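Local structure of ATPase BagA (Mycobacterium tuberculosis H37Rv, 6BS3) at residues A[242-256]-A[287-299]. The protein forms, together with BagB, a heterodimeric ATPase complex of the ArsA family that hydrolyses ATP and is required for resistance to nitric oxide and elevated glycerol. Numbering follows the deposited sequence.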
# COMPACT_ATOMS: atom_id res chain seq x y z
N ASN A 242 -5.27 12.23 -11.61
CA ASN A 242 -5.80 12.21 -12.96
C ASN A 242 -4.75 12.77 -13.90
O ASN A 242 -3.87 13.50 -13.46
CB ASN A 242 -7.09 13.01 -13.04
CG ASN A 242 -8.25 12.25 -12.49
OD1 ASN A 242 -8.80 11.34 -13.15
ND2 ASN A 242 -8.64 12.60 -11.26
N ILE A 243 -4.81 12.36 -15.18
CA ILE A 243 -3.87 12.82 -16.20
C ILE A 243 -4.64 13.34 -17.42
O ILE A 243 -5.78 12.92 -17.62
CB ILE A 243 -2.78 11.76 -16.56
CG1 ILE A 243 -3.41 10.44 -17.08
CG2 ILE A 243 -1.82 11.54 -15.39
CD1 ILE A 243 -2.48 9.49 -17.73
N PRO A 244 -4.04 14.24 -18.20
CA PRO A 244 -4.70 14.80 -19.35
C PRO A 244 -4.79 13.80 -20.51
O PRO A 244 -3.85 13.14 -20.76
CB PRO A 244 -3.77 15.96 -19.69
CG PRO A 244 -2.44 15.45 -19.29
CD PRO A 244 -2.70 14.72 -18.01
N ALA A 245 -5.97 13.70 -21.11
CA ALA A 245 -6.17 12.82 -22.27
C ALA A 245 -5.40 13.30 -23.49
O ALA A 245 -4.89 12.46 -24.18
CB ALA A 245 -7.63 12.71 -22.57
N HIS A 246 -5.49 14.59 -23.81
CA HIS A 246 -4.77 15.33 -24.90
C HIS A 246 -5.35 15.05 -26.29
O HIS A 246 -4.83 15.58 -27.24
CB HIS A 246 -3.26 15.10 -24.91
CG HIS A 246 -2.53 15.97 -23.96
ND1 HIS A 246 -1.50 15.51 -23.22
CD2 HIS A 246 -2.70 17.25 -23.62
CE1 HIS A 246 -1.05 16.47 -22.47
NE2 HIS A 246 -1.77 17.54 -22.69
N LEU A 247 -6.39 14.24 -26.39
CA LEU A 247 -6.86 13.71 -27.67
C LEU A 247 -8.37 13.75 -27.58
O LEU A 247 -8.90 13.50 -26.52
CB LEU A 247 -6.39 12.27 -27.84
CG LEU A 247 -5.06 12.08 -28.56
CD1 LEU A 247 -4.74 10.61 -28.71
CD2 LEU A 247 -5.08 12.75 -29.90
N GLU A 248 -9.00 14.04 -28.69
CA GLU A 248 -10.47 14.11 -28.68
C GLU A 248 -11.04 12.66 -28.68
O GLU A 248 -10.38 11.78 -29.24
CB GLU A 248 -10.99 14.89 -29.91
CG GLU A 248 -10.62 16.37 -29.95
CD GLU A 248 -11.11 17.24 -28.80
OE1 GLU A 248 -12.30 17.13 -28.42
OE2 GLU A 248 -10.30 18.05 -28.29
N PRO A 249 -12.24 12.41 -28.07
CA PRO A 249 -12.76 11.03 -27.99
C PRO A 249 -12.62 10.13 -29.22
O PRO A 249 -12.26 8.97 -29.07
CB PRO A 249 -14.23 11.24 -27.63
CG PRO A 249 -14.22 12.47 -26.81
CD PRO A 249 -13.12 13.35 -27.34
N GLN A 250 -12.89 10.67 -30.44
CA GLN A 250 -12.78 9.90 -31.68
C GLN A 250 -11.33 9.58 -32.04
O GLN A 250 -11.03 8.44 -32.40
CB GLN A 250 -13.51 10.61 -32.83
CG GLN A 250 -15.02 10.43 -32.79
CD GLN A 250 -15.68 11.01 -34.01
OE1 GLN A 250 -15.95 12.21 -34.09
NE2 GLN A 250 -15.95 10.16 -35.00
N ASP A 251 -10.44 10.58 -31.92
CA ASP A 251 -9.00 10.44 -32.19
C ASP A 251 -8.33 9.48 -31.20
O ASP A 251 -7.41 8.76 -31.58
CB ASP A 251 -8.31 11.82 -32.13
CG ASP A 251 -8.73 12.81 -33.19
OD1 ASP A 251 -9.61 12.47 -34.02
OD2 ASP A 251 -8.19 13.94 -33.20
N LEU A 252 -8.81 9.47 -29.94
CA LEU A 252 -8.29 8.60 -28.88
C LEU A 252 -8.68 7.15 -29.11
O LEU A 252 -7.81 6.27 -29.02
CB LEU A 252 -8.76 9.08 -27.51
CG LEU A 252 -8.34 8.21 -26.34
CD1 LEU A 252 -6.84 8.18 -26.21
CD2 LEU A 252 -9.00 8.66 -25.08
N ALA A 253 -9.97 6.89 -29.41
CA ALA A 253 -10.53 5.56 -29.66
C ALA A 253 -9.79 4.85 -30.81
O ALA A 253 -9.52 3.65 -30.70
CB ALA A 253 -12.01 5.65 -29.97
N LYS A 254 -9.44 5.62 -31.87
CA LYS A 254 -8.70 5.12 -33.03
C LYS A 254 -7.24 4.82 -32.67
O LYS A 254 -6.76 3.73 -32.99
CB LYS A 254 -8.78 6.11 -34.21
CG LYS A 254 -10.04 5.97 -35.05
CD LYS A 254 -9.96 6.84 -36.30
CE LYS A 254 -11.14 6.64 -37.21
NZ LYS A 254 -10.96 7.33 -38.52
N ALA A 255 -6.55 5.78 -32.01
CA ALA A 255 -5.15 5.67 -31.58
C ALA A 255 -4.88 4.51 -30.61
O ALA A 255 -3.78 3.95 -30.63
CB ALA A 255 -4.66 6.99 -31.00
N ALA A 256 -5.90 4.12 -29.80
CA ALA A 256 -5.84 2.97 -28.88
C ALA A 256 -5.77 1.65 -29.66
O ALA A 256 -5.35 0.63 -29.10
CB ALA A 256 -7.04 2.98 -27.96
N GLU A 287 4.22 6.84 -29.67
CA GLU A 287 4.17 7.55 -28.39
C GLU A 287 2.73 7.95 -28.07
O GLU A 287 2.34 7.90 -26.90
CB GLU A 287 5.06 8.80 -28.42
CG GLU A 287 6.52 8.54 -28.10
CD GLU A 287 7.44 9.75 -28.10
OE1 GLU A 287 6.95 10.89 -28.22
OE2 GLU A 287 8.67 9.54 -27.99
N THR A 288 1.96 8.34 -29.09
CA THR A 288 0.55 8.74 -28.92
C THR A 288 -0.35 7.51 -28.86
O THR A 288 -1.38 7.56 -28.18
CB THR A 288 0.11 9.79 -29.97
OG1 THR A 288 -0.01 9.17 -31.25
CG2 THR A 288 1.04 10.99 -30.05
N ILE A 289 0.02 6.42 -29.56
CA ILE A 289 -0.73 5.16 -29.53
C ILE A 289 -0.67 4.62 -28.09
O ILE A 289 -1.71 4.29 -27.51
CB ILE A 289 -0.17 4.15 -30.58
CG1 ILE A 289 -0.59 4.55 -32.01
CG2 ILE A 289 -0.57 2.70 -30.27
CD1 ILE A 289 0.30 3.97 -33.17
N GLN A 290 0.54 4.61 -27.50
CA GLN A 290 0.81 4.15 -26.14
C GLN A 290 0.11 5.00 -25.10
O GLN A 290 -0.39 4.46 -24.12
CB GLN A 290 2.32 4.02 -25.89
CG GLN A 290 2.90 2.77 -26.56
CD GLN A 290 4.40 2.68 -26.57
OE1 GLN A 290 5.09 3.25 -25.73
NE2 GLN A 290 4.95 1.93 -27.53
N HIS A 291 0.02 6.33 -25.33
CA HIS A 291 -0.69 7.25 -24.44
C HIS A 291 -2.19 6.92 -24.48
O HIS A 291 -2.80 6.74 -23.43
CB HIS A 291 -0.44 8.70 -24.87
CG HIS A 291 -1.33 9.69 -24.17
ND1 HIS A 291 -0.98 10.24 -22.96
CD2 HIS A 291 -2.55 10.14 -24.53
CE1 HIS A 291 -1.98 11.03 -22.63
NE2 HIS A 291 -2.95 11.00 -23.54
N ALA A 292 -2.76 6.83 -25.70
CA ALA A 292 -4.17 6.49 -25.96
C ALA A 292 -4.55 5.12 -25.40
O ALA A 292 -5.66 4.99 -24.89
CB ALA A 292 -4.45 6.55 -27.44
N THR A 293 -3.62 4.12 -25.45
CA THR A 293 -3.81 2.78 -24.87
C THR A 293 -3.91 2.89 -23.33
O THR A 293 -4.70 2.19 -22.70
CB THR A 293 -2.69 1.81 -25.32
OG1 THR A 293 -2.59 1.80 -26.75
CG2 THR A 293 -2.90 0.38 -24.82
N ARG A 294 -3.12 3.79 -22.73
CA ARG A 294 -3.13 4.02 -21.30
C ARG A 294 -4.43 4.71 -20.85
O ARG A 294 -5.02 4.27 -19.87
CB ARG A 294 -1.88 4.80 -20.85
CG ARG A 294 -1.74 4.90 -19.34
CD ARG A 294 -0.74 5.95 -18.91
NE ARG A 294 -0.84 6.20 -17.47
CZ ARG A 294 -0.00 6.96 -16.78
NH1 ARG A 294 1.02 7.55 -17.38
NH2 ARG A 294 -0.18 7.13 -15.47
N ILE A 295 -4.89 5.74 -21.60
CA ILE A 295 -6.14 6.48 -21.31
C ILE A 295 -7.37 5.57 -21.41
O ILE A 295 -8.21 5.58 -20.51
CB ILE A 295 -6.29 7.76 -22.20
CG1 ILE A 295 -5.05 8.69 -22.14
CG2 ILE A 295 -7.57 8.54 -21.90
CD1 ILE A 295 -4.67 9.33 -20.72
N THR A 296 -7.47 4.78 -22.50
CA THR A 296 -8.56 3.85 -22.79
C THR A 296 -8.74 2.85 -21.65
O THR A 296 -9.85 2.72 -21.14
CB THR A 296 -8.34 3.21 -24.16
OG1 THR A 296 -8.23 4.25 -25.13
CG2 THR A 296 -9.45 2.24 -24.56
N ALA A 297 -7.63 2.18 -21.23
CA ALA A 297 -7.58 1.23 -20.12
C ALA A 297 -8.03 1.91 -18.81
O ALA A 297 -8.81 1.33 -18.05
CB ALA A 297 -6.17 0.68 -19.98
N ARG A 298 -7.55 3.15 -18.55
CA ARG A 298 -7.94 3.92 -17.35
C ARG A 298 -9.45 4.22 -17.36
O ARG A 298 -10.09 4.06 -16.32
CB ARG A 298 -7.12 5.21 -17.21
CG ARG A 298 -5.70 4.96 -16.72
CD ARG A 298 -4.82 6.20 -16.86
NE ARG A 298 -5.30 7.32 -16.06
CZ ARG A 298 -4.96 7.57 -14.80
NH1 ARG A 298 -4.12 6.76 -14.17
NH2 ARG A 298 -5.45 8.62 -14.16
N ALA A 299 -10.02 4.58 -18.53
CA ALA A 299 -11.46 4.86 -18.75
C ALA A 299 -12.33 3.60 -18.55
O ALA A 299 -13.45 3.70 -18.05
CB ALA A 299 -11.69 5.44 -20.14
O HOH W 1 -7.23 10.50 -15.37
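Ile-243 lays its side chain across two arginines of helix 287-299, crossing each at about a right angle. Its CD1 lies over the centre of one face of the Arg-294 guanidinium, 3.7 Å from Arg-294 CZ, while its CG1 rests on a face of the Arg-298 guanidinium, 3.8 Å from Arg-298 NE. A flat cation is polar at its rim but tolerates a branched aliphatic group over its face. Arg-294 keeps its chain extended, whereas Arg-298 bends at chi3 (62°), and a water in the guanidinium plane links Arg-298 NH2 to Asn-242 OD1 and Ile-243 N. The amide of Asn-242 also gives ND2 to Leu-315 O.

Further along, His-291 swings CG away from its backbone N (chi1 169°), bringing the ring edge to the turn. Its NE2 donates to Ala-245 O, with the acceptor near the ring plane but the donor well above the carbonyl plane; the modelled 2.5 Å is unusually short and its exact value doubtful.

Beyond the turn, helix 249-255 crosses helix 287-299 at -103°. Leu-252 meets Ile-295 at about a right angle, with Leu-252 CD2 tight against Ile-295 CG2 (3.5 Å). Small residues suit the closest backbones: Ala-255 CB faces Ala-292 CB at 3.6 Å, and Ala-256 CB approaches Thr-296 OG1 at 3.3 Å. That hydroxyl is turned back onto Ala-292 O, which satisfies it beside apolar neighbours.

The arrangement is a near-perpendicular helix pair outside the central sheet of this P-loop ATPase; the 243-248 loop leads to its first helix from the end of strand 234-242, whose Asn-240 binds ATP.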